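Local coordinates for carboxylase (Deinococcus radiodurans, PDB 5H80), which probably serves as a single-chain biotin-dependent carboxylase, its biotin carboxylase domain using ATP and bicarbonate to carboxylate biotin, at residues V35-R40 with R46-V51; E77-S82 with Q100-T105; D140-K145 with I315-R320. All coordinates share one frame; numbering follows the deposited sequence.

Overall arrangement
From the N terminus, contact 1 closes first. Strand 34-37 turns into helix 42-53, and the helix runs back along it. Contact 2 follows, at the edge strand of the same parallel sheet. There the chain leaves strand 77-80, passes through helices 86-89 and 92-101, and returns beside the strand. The two loops lie in series and touch where L36 packs on A104, with centres about 12 Å apart. Contact 3 opens after both have closed, and none of the three nests in or crosses another. It spans some 170 residues and ties helix 136-142 to strand 312-318 of the antiparallel sheet. Its centre is about 23 Å from that of contact 1.

Contact 1. Residues V35-R40 with R46-V51; sequences VLIANR and RIERAV
I37 meets I47 and E48 on the helix that follows its strand. Strand 35-37 and helix 46-51 run nearly antiparallel, at 167°, with their axes 9.7 Å apart. In I37 the bond from CA to CB points toward the helix. CG1 comes next, set beside the backbone N and anti to the carbonyl carbon (chi1 -59°). It lies 3.8 Å from I47 CG2. The chain then extends to CD1, which sits 3.7 Å from the same methyl, I47 CG2. The two isoleucine side chains slide past each other in opposite directions. CD1 also meets E48, at both its backbone and its aliphatic part. I37 CD1 is 3.7 Å from E48 N. Its approach to E48 CG, 3.3 Å, is short and perhaps slightly strained. The side chains of I37 and E48 cross at about a right angle. One turn further along the helix, V51 CG2 meets V35 CG2 at 3.9 Å. W56 touches both valines, and H71 and R74 of helix 70-74 touch E48. All the touching residues are buried, and they meet through aliphatic groups, chiefly methyls. Within the beta-alpha-beta unit of strand 34-37, helix 42-53 and strand 57-62, these two segments are therefore joined by apolar packing, with no hydrogen bond between them to set direction.

Contact 2. Residues E77-S82 with Q100-T105; sequences EAVALS and QEHAAT
V79 and H102 are the nearest pair of backbones, with V79 CA and H102 CA 8.8 Å apart. V79 lies in the edge strand 77-80. H102 is where the chain leaves helical geometry after helix 92-101. Side chains span this distance, and those of V79 and H102 come from opposite directions. V79 CG2 lies over one face of the imidazole, 3.5 Å from the ring centroid and 18° off its normal. This is a CH-pi contact. The methyl is shifted toward H102 NE2, which is 3.3 Å from V79 CG2. V79 CG1 reaches the same end of the ring, 3.8 Å from H102 CE1. E77 comes to the ring edge, with E77 OE2 3.3 Å from H102 CD2. Its carboxylate stands almost square to the ring, at 89°. H102 ND1 hydrogen-bonds to V98 O, which helps fix the ring's rotation. R34 joins both sides: it forms a salt bridge with E77 OE1 and a hydrogen bond to H102 O. No hydrogen bond runs directly between the segments. E77 thus meets a carbon of the ring edge through OE2, while R34 probably balances the charge of its carboxylate.

Contact 3. Residues D140-K145 with I315-R320; sequences DLFGDK and IEANPR
The F142 ring carries A317 CB over one face. The methyl is 4.0 Å from the ring centroid and 22° off the normal, so it makes a CH-pi contact. It sits toward the rim, nearest the root of the ring, with A317 CB 3.7 Å from F142 CG. P319 takes the edge. Its CB lies near the ring plane, 4.2 Å from F142 CD2. The ring is directed here by the first torsion of F142, which sets CG beside the backbone N and anti to the carbonyl carbon (chi1 -65°). L151 of helix 145-154 also touches F142, and F302 and Y296 touch A317 and P319 respectively. The backbones come close as well, with F142 CA and A317 CA 5.7 Å apart. No direct hydrogen bond links them, but water 2 lies between. It accepts a bond from A317 N at 3.0 Å and can donate to F142 O at 3.1 Å. Water 1 may bridge F142 O, weakly, and E316 OE2, which lies 3.1 Å from it. These two waters have more acceptors within reach than protons to give, so the donated bonds may not all form at once. D144 is the N-cap of helix 145-154, and D144 OD2 accepts a hydrogen bond from R147 N. On the strand side, I315 and E316 form a classic beta bulge opposite E303, and P319 centres an inverse gamma turn as the strand ends. Packing of the end of helix 136-142 on the edge strand of an antiparallel sheet is consistent with the ATP-grasp fold of biotin carboxylases.

Contact 1. Residues V35-R40 with R46-V51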
loop_
_atom_site.group_PDB
_atom_site.type_symbol
_atom_site.label_atom_id
_atom_site.label_comp_id
_atom_site.label_asym_id
_atom_site.label_seq_id
_atom_site.Cartn_x
_atom_site.Cartn_y
_atom_site.Cartn_z
ATOM N N VAL A 35 16.878 -16.546 -10.650
ATOM C CA VAL A 35 17.489 -15.913 -9.545
ATOM C C VAL A 35 17.501 -16.809 -8.282
ATOM O O VAL A 35 16.464 -17.217 -7.686
ATOM C CB VAL A 35 16.783 -14.571 -9.153
ATOM C CG1 VAL A 35 17.514 -13.874 -7.952
ATOM C CG2 VAL A 35 16.667 -13.629 -10.315
ATOM N N LEU A 36 18.695 -17.167 -7.857
ATOM C CA LEU A 36 18.800 -17.922 -6.617
ATOM C C LEU A 36 18.764 -16.999 -5.487
ATOM O O LEU A 36 19.613 -16.129 -5.432
ATOM C CB LEU A 36 20.079 -18.742 -6.550
ATOM C CG LEU A 36 20.502 -19.450 -5.261
ATOM C CD1 LEU A 36 19.515 -20.545 -5.131
ATOM C CD2 LEU A 36 21.949 -20.013 -5.363
ATOM N N ILE A 37 17.829 -17.213 -4.552
ATOM C CA ILE A 37 17.597 -16.311 -3.383
ATOM C C ILE A 37 18.364 -16.952 -2.212
ATOM O O ILE A 37 17.883 -17.918 -1.543
ATOM C CB ILE A 37 16.099 -16.092 -3.121
ATOM C CG1 ILE A 37 15.459 -15.483 -4.397
ATOM C CG2 ILE A 37 15.793 -15.235 -1.896
ATOM C CD1 ILE A 37 13.983 -15.299 -4.273
ATOM N N ALA A 38 19.601 -16.518 -1.992
ATOM C CA ALA A 38 20.442 -17.059 -0.918
ATOM C C ALA A 38 20.133 -16.454 0.490
ATOM O O ALA A 38 20.945 -15.778 1.075
ATOM C CB ALA A 38 21.930 -16.909 -1.239
ATOM N N ASN A 39 18.920 -16.696 0.970
ATOM C CA ASN A 39 18.393 -16.062 2.132
ATOM C C ASN A 39 17.032 -16.736 2.493
ATOM O O ASN A 39 16.742 -17.819 1.966
ATOM C CB ASN A 39 18.212 -14.510 1.967
ATOM C CG ASN A 39 18.506 -13.761 3.256
ATOM O OD1 ASN A 39 17.957 -14.064 4.296
ATOM N ND2 ASN A 39 19.415 -12.823 3.240
ATOM N N ARG A 40 16.337 -16.188 3.482
ATOM C CA ARG A 40 15.101 -16.791 3.969
ATOM C C ARG A 40 14.182 -15.784 4.595
ATOM O O ARG A 40 14.571 -14.617 4.768
ATOM C CB ARG A 40 15.507 -17.936 4.934
ATOM C CG ARG A 40 16.486 -17.509 5.987
ATOM C CD ARG A 40 15.831 -16.901 7.176
ATOM N NE ARG A 40 14.653 -17.623 7.789
ATOM C CZ ARG A 40 13.799 -17.072 8.675
ATOM N NH1 ARG A 40 12.761 -17.739 9.185
ATOM N NH2 ARG A 40 13.985 -15.813 9.105
ATOM N N ARG A 46 10.081 -10.996 -0.124
ATOM C CA ARG A 46 10.287 -9.760 -0.778
ATOM C C ARG A 46 10.923 -9.863 -2.189
ATOM O O ARG A 46 10.482 -9.330 -3.266
ATOM C CB ARG A 46 11.088 -8.838 0.145
ATOM C CG ARG A 46 11.347 -7.446 -0.504
ATOM C CD ARG A 46 10.107 -6.523 -0.695
ATOM N NE ARG A 46 10.298 -5.301 -1.480
ATOM C CZ ARG A 46 10.023 -5.260 -2.784
ATOM N NH1 ARG A 46 9.810 -6.331 -3.500
ATOM N NH2 ARG A 46 10.073 -4.144 -3.436
ATOM N N ILE A 47 12.105 -10.547 -2.228
ATOM C CA ILE A 47 12.809 -10.829 -3.430
ATOM C C ILE A 47 11.966 -11.627 -4.433
ATOM O O ILE A 47 12.004 -11.275 -5.620
ATOM C CB ILE A 47 14.257 -11.397 -3.215
ATOM C CG1 ILE A 47 15.055 -10.410 -2.418
ATOM C CG2 ILE A 47 14.897 -11.682 -4.516
ATOM C CD1 ILE A 47 16.336 -10.982 -1.787
ATOM N N GLU A 48 11.313 -12.732 -4.039
ATOM C CA GLU A 48 10.428 -13.538 -4.897
ATOM C C GLU A 48 9.358 -12.686 -5.557
ATOM O O GLU A 48 9.269 -12.751 -6.773
ATOM C CB GLU A 48 9.726 -14.655 -4.122
ATOM C CG GLU A 48 10.759 -15.666 -3.667
ATOM C CD GLU A 48 10.285 -16.587 -2.559
ATOM O OE1 GLU A 48 9.283 -16.312 -1.928
ATOM O OE2 GLU A 48 10.988 -17.593 -2.262
ATOM N N ARG A 49 8.905 -11.640 -4.850
ATOM C CA ARG A 49 7.815 -10.728 -5.367
ATOM C C ARG A 49 8.428 -9.775 -6.424
ATOM O O ARG A 49 7.893 -9.638 -7.462
ATOM C CB ARG A 49 7.110 -9.981 -4.267
ATOM C CG ARG A 49 6.163 -10.788 -3.398
ATOM C CD ARG A 49 5.888 -10.231 -2.053
ATOM N NE ARG A 49 4.809 -10.973 -1.444
ATOM C CZ ARG A 49 4.390 -10.808 -0.167
ATOM N NH1 ARG A 49 4.947 -9.887 0.653
ATOM N NH2 ARG A 49 3.408 -11.597 0.282
ATOM N N ALA A 50 9.640 -9.254 -6.251
ATOM C CA ALA A 50 10.302 -8.331 -7.267
ATOM C C ALA A 50 10.687 -9.207 -8.562
ATOM O O ALA A 50 10.489 -8.828 -9.694
ATOM C CB ALA A 50 11.572 -7.797 -6.625
ATOM N N VAL A 51 11.173 -10.418 -8.334
ATOM C CA VAL A 51 11.492 -11.358 -9.422
ATOM C C VAL A 51 10.269 -11.627 -10.274
ATOM O O VAL A 51 10.388 -11.595 -11.522
ATOM C CB VAL A 51 12.141 -12.626 -8.880
ATOM C CG1 VAL A 51 12.360 -13.740 -9.944
ATOM C CG2 VAL A 51 13.593 -12.252 -8.390
#

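Contact 2. Residues E77-S82 with Q100-T105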
loop_
_atom_site.group_PDB
_atom_site.type_symbol
_atom_site.label_atom_id
_atom_site.label_comp_id
_atom_site.label_asym_id
_atom_site.label_seq_id
_atom_site.Cartn_x
_atom_site.Cartn_y
_atom_site.Cartn_z
ATOM N N GLU A 77 10.524 -22.302 -7.613
ATOM C CA GLU A 77 10.994 -23.648 -7.223
ATOM C C GLU A 77 11.829 -23.478 -5.975
ATOM O O GLU A 77 12.493 -22.429 -5.833
ATOM C CB GLU A 77 11.655 -24.330 -8.374
ATOM C CG GLU A 77 13.132 -24.208 -8.467
ATOM C CD GLU A 77 13.667 -24.886 -9.757
ATOM O OE1 GLU A 77 13.830 -24.164 -10.780
ATOM O OE2 GLU A 77 13.874 -26.147 -9.719
ATOM N N ALA A 78 11.648 -24.379 -5.010
ATOM C CA ALA A 78 12.386 -24.335 -3.786
ATOM C C ALA A 78 13.200 -25.596 -3.618
ATOM O O ALA A 78 12.650 -26.724 -3.791
ATOM C CB ALA A 78 11.474 -24.138 -2.594
ATOM N N VAL A 79 14.460 -25.376 -3.184
ATOM C CA VAL A 79 15.494 -26.436 -3.118
ATOM C C VAL A 79 15.952 -26.670 -1.652
ATOM O O VAL A 79 16.414 -25.753 -0.949
ATOM C CB VAL A 79 16.664 -26.088 -4.024
ATOM C CG1 VAL A 79 17.790 -27.132 -3.878
ATOM C CG2 VAL A 79 16.174 -26.037 -5.466
ATOM N N ALA A 80 15.733 -27.864 -1.127
ATOM C CA ALA A 80 16.125 -28.136 0.298
ATOM C C ALA A 80 17.645 -28.116 0.495
ATOM O O ALA A 80 18.338 -28.741 -0.312
ATOM C CB ALA A 80 15.563 -29.514 0.709
ATOM N N LEU A 81 18.122 -27.505 1.587
ATOM C CA LEU A 81 19.569 -27.453 1.913
ATOM C C LEU A 81 19.797 -28.711 2.799
ATOM O O LEU A 81 18.987 -29.049 3.619
ATOM C CB LEU A 81 19.933 -26.194 2.718
ATOM C CG LEU A 81 19.861 -24.911 1.881
ATOM C CD1 LEU A 81 19.690 -23.657 2.724
ATOM C CD2 LEU A 81 21.017 -24.852 0.901
ATOM N N SER A 82 20.984 -29.302 2.642
ATOM C CA SER A 82 21.412 -30.442 3.494
ATOM C C SER A 82 22.036 -29.999 4.805
ATOM O O SER A 82 22.274 -30.810 5.695
ATOM C CB SER A 82 22.421 -31.264 2.717
ATOM O OG SER A 82 23.597 -30.468 2.545
ATOM N N GLN A 100 24.255 -24.228 -9.701
ATOM C CA GLN A 100 24.681 -25.048 -10.868
ATOM C C GLN A 100 23.633 -26.034 -11.315
ATOM O O GLN A 100 23.377 -26.159 -12.508
ATOM C CB GLN A 100 25.938 -25.852 -10.470
ATOM C CG GLN A 100 26.556 -26.692 -11.611
ATOM C CD GLN A 100 27.812 -27.455 -11.187
ATOM O OE1 GLN A 100 28.939 -27.006 -11.412
ATOM N NE2 GLN A 100 27.619 -28.626 -10.586
ATOM N N GLU A 101 23.058 -26.738 -10.339
ATOM C CA GLU A 101 22.168 -27.854 -10.487
ATOM C C GLU A 101 20.819 -27.393 -10.977
ATOM O O GLU A 101 20.131 -28.130 -11.628
ATOM C CB GLU A 101 22.024 -28.543 -9.148
ATOM C CG GLU A 101 23.303 -29.273 -8.785
ATOM C CD GLU A 101 23.227 -30.099 -7.532
ATOM O OE1 GLU A 101 22.181 -30.694 -7.257
ATOM O OE2 GLU A 101 24.235 -30.188 -6.818
ATOM N N HIS A 102 20.451 -26.155 -10.653
ATOM C CA HIS A 102 19.155 -25.593 -11.089
ATOM C C HIS A 102 19.250 -24.470 -12.061
ATOM O O HIS A 102 18.231 -23.772 -12.323
ATOM C CB HIS A 102 18.365 -25.163 -9.826
ATOM C CG HIS A 102 18.042 -26.299 -8.946
ATOM N ND1 HIS A 102 18.987 -26.864 -8.120
ATOM C CD2 HIS A 102 16.940 -27.064 -8.840
ATOM C CE1 HIS A 102 18.456 -27.899 -7.497
ATOM N NE2 HIS A 102 17.219 -28.045 -7.922
ATOM N N ALA A 103 20.390 -24.358 -12.755
ATOM C CA ALA A 103 20.577 -23.419 -13.834
ATOM C C ALA A 103 20.180 -21.963 -13.435
ATOM O O ALA A 103 19.636 -21.218 -14.270
ATOM C CB ALA A 103 19.787 -23.857 -15.064
ATOM N N ALA A 104 20.580 -21.564 -12.248
ATOM C CA ALA A 104 20.529 -20.122 -11.899
ATOM C C ALA A 104 21.570 -19.287 -12.695
ATOM O O ALA A 104 22.584 -19.838 -13.188
ATOM C CB ALA A 104 20.682 -20.007 -10.403
ATOM N N THR A 105 21.232 -18.005 -12.939
ATOM C CA THR A 105 22.006 -17.027 -13.642
ATOM C C THR A 105 22.466 -15.915 -12.751
ATOM O O THR A 105 23.344 -15.202 -13.057
ATOM C CB THR A 105 21.111 -16.518 -14.813
ATOM O OG1 THR A 105 19.887 -15.964 -14.253
ATOM C CG2 THR A 105 20.736 -17.708 -15.640
#

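Contact 3. Residues D140-K145 with I315-R320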
loop_
_atom_site.group_PDB
_atom_site.type_symbol
_atom_site.label_atom_id
_atom_site.label_comp_id
_atom_site.label_asym_id
_atom_site.label_seq_id
_atom_site.Cartn_x
_atom_site.Cartn_y
_atom_site.Cartn_z
ATOM N N ASP A 140 34.787 -5.391 -0.260
ATOM C CA ASP A 140 36.008 -5.491 0.610
ATOM C C ASP A 140 36.271 -4.177 1.280
ATOM O O ASP A 140 36.544 -4.107 2.486
ATOM C CB ASP A 140 37.263 -5.895 -0.174
ATOM C CG ASP A 140 37.419 -7.415 -0.309
ATOM O OD1 ASP A 140 36.970 -8.174 0.601
ATOM O OD2 ASP A 140 37.983 -7.816 -1.346
ATOM N N LEU A 141 36.190 -3.128 0.497
ATOM C CA LEU A 141 36.336 -1.780 1.002
ATOM C C LEU A 141 35.299 -1.382 2.068
ATOM O O LEU A 141 35.668 -1.012 3.177
ATOM C CB LEU A 141 36.350 -0.829 -0.143
ATOM C CG LEU A 141 37.119 0.543 0.062
ATOM C CD1 LEU A 141 37.261 1.340 -1.233
ATOM C CD2 LEU A 141 36.485 1.413 1.158
ATOM N N PHE A 142 33.991 -1.466 1.770
ATOM C CA PHE A 142 33.023 -1.011 2.722
ATOM C C PHE A 142 32.878 -1.917 3.891
ATOM O O PHE A 142 32.274 -1.532 4.848
ATOM C CB PHE A 142 31.666 -0.666 2.021
ATOM C CG PHE A 142 31.730 0.505 1.043
ATOM C CD1 PHE A 142 32.544 1.606 1.247
ATOM C CD2 PHE A 142 30.810 0.597 0.017
ATOM C CE1 PHE A 142 32.547 2.686 0.359
ATOM C CE2 PHE A 142 30.812 1.674 -0.868
ATOM C CZ PHE A 142 31.668 2.714 -0.695
ATOM N N GLY A 143 33.453 -3.151 3.820
ATOM C CA GLY A 143 33.490 -4.022 4.926
ATOM C C GLY A 143 34.710 -3.837 5.819
ATOM O O GLY A 143 34.789 -4.427 6.878
ATOM N N ASP A 144 35.579 -2.923 5.461
ATOM C CA ASP A 144 36.782 -2.690 6.269
ATOM C C ASP A 144 36.742 -1.307 6.917
ATOM O O ASP A 144 36.837 -0.244 6.245
ATOM C CB ASP A 144 38.018 -2.814 5.375
ATOM C CG ASP A 144 39.317 -2.771 6.186
ATOM O OD1 ASP A 144 39.728 -3.845 6.630
ATOM O OD2 ASP A 144 39.894 -1.668 6.397
ATOM N N LYS A 145 36.639 -1.352 8.247
ATOM C CA LYS A 145 36.512 -0.109 9.040
ATOM C C LYS A 145 37.590 0.844 8.633
ATOM O O LYS A 145 37.358 1.979 8.188
ATOM C CB LYS A 145 36.540 -0.445 10.545
ATOM C CG LYS A 145 36.525 0.747 11.483
ATOM C CD LYS A 145 35.147 1.399 11.573
ATOM C CE LYS A 145 35.215 2.777 12.236
ATOM N NZ LYS A 145 34.046 2.986 13.132
ATOM N N ILE A 315 29.415 6.689 9.749
ATOM C CA ILE A 315 29.592 5.531 10.604
ATOM C C ILE A 315 29.652 4.225 9.849
ATOM O O ILE A 315 30.311 3.354 10.360
ATOM C CB ILE A 315 28.651 5.386 11.821
ATOM C CG1 ILE A 315 27.147 5.203 11.510
ATOM C CG2 ILE A 315 28.852 6.558 12.785
ATOM C CD1 ILE A 315 26.271 4.750 12.701
ATOM N N GLU A 316 28.923 4.074 8.725
ATOM C CA GLU A 316 28.872 2.726 8.074
ATOM C C GLU A 316 28.365 2.888 6.689
ATOM O O GLU A 316 27.362 3.638 6.484
ATOM C CB GLU A 316 27.907 1.749 8.831
ATOM C CG GLU A 316 28.024 0.267 8.514
ATOM C CD GLU A 316 28.741 -0.572 9.563
ATOM O OE1 GLU A 316 29.202 0.009 10.597
ATOM O OE2 GLU A 316 28.765 -1.832 9.354
ATOM N N ALA A 317 28.952 2.104 5.781
ATOM C CA ALA A 317 28.471 1.966 4.425
ATOM C C ALA A 317 27.968 0.517 4.296
ATOM O O ALA A 317 28.696 -0.469 4.558
ATOM C CB ALA A 317 29.506 2.327 3.417
ATOM N N ASN A 318 26.658 0.337 4.105
ATOM C CA ASN A 318 26.108 -1.009 3.962
ATOM C C ASN A 318 25.873 -1.258 2.493
ATOM O O ASN A 318 24.888 -0.714 1.890
ATOM C CB ASN A 318 24.792 -1.184 4.741
ATOM C CG ASN A 318 24.881 -0.719 6.179
ATOM O OD1 ASN A 318 24.102 0.132 6.652
ATOM N ND2 ASN A 318 25.757 -1.271 6.874
ATOM N N PRO A 319 26.711 -2.093 1.891
ATOM C CA PRO A 319 26.719 -2.211 0.440
ATOM C C PRO A 319 25.668 -3.229 -0.079
ATOM O O PRO A 319 26.045 -4.203 -0.809
ATOM C CB PRO A 319 28.163 -2.700 0.164
ATOM C CG PRO A 319 28.439 -3.580 1.320
ATOM C CD PRO A 319 27.736 -2.956 2.529
ATOM N N ARG A 320 24.418 -3.032 0.290
ATOM C CA ARG A 320 23.360 -4.024 0.085
ATOM C C ARG A 320 22.027 -3.361 0.267
ATOM O O ARG A 320 22.024 -2.262 0.776
ATOM C CB ARG A 320 23.516 -5.164 1.097
ATOM C CG ARG A 320 23.882 -4.690 2.505
ATOM C CD ARG A 320 23.673 -5.742 3.524
ATOM N NE ARG A 320 23.951 -5.248 4.898
ATOM C CZ ARG A 320 23.027 -4.660 5.681
ATOM N NH1 ARG A 320 21.714 -4.496 5.265
ATOM N NH2 ARG A 320 23.348 -4.262 6.906
HETATM O O HOH W 1 31.171 -2.963 7.724
HETATM O O HOH W 2 31.027 0.370 6.997
#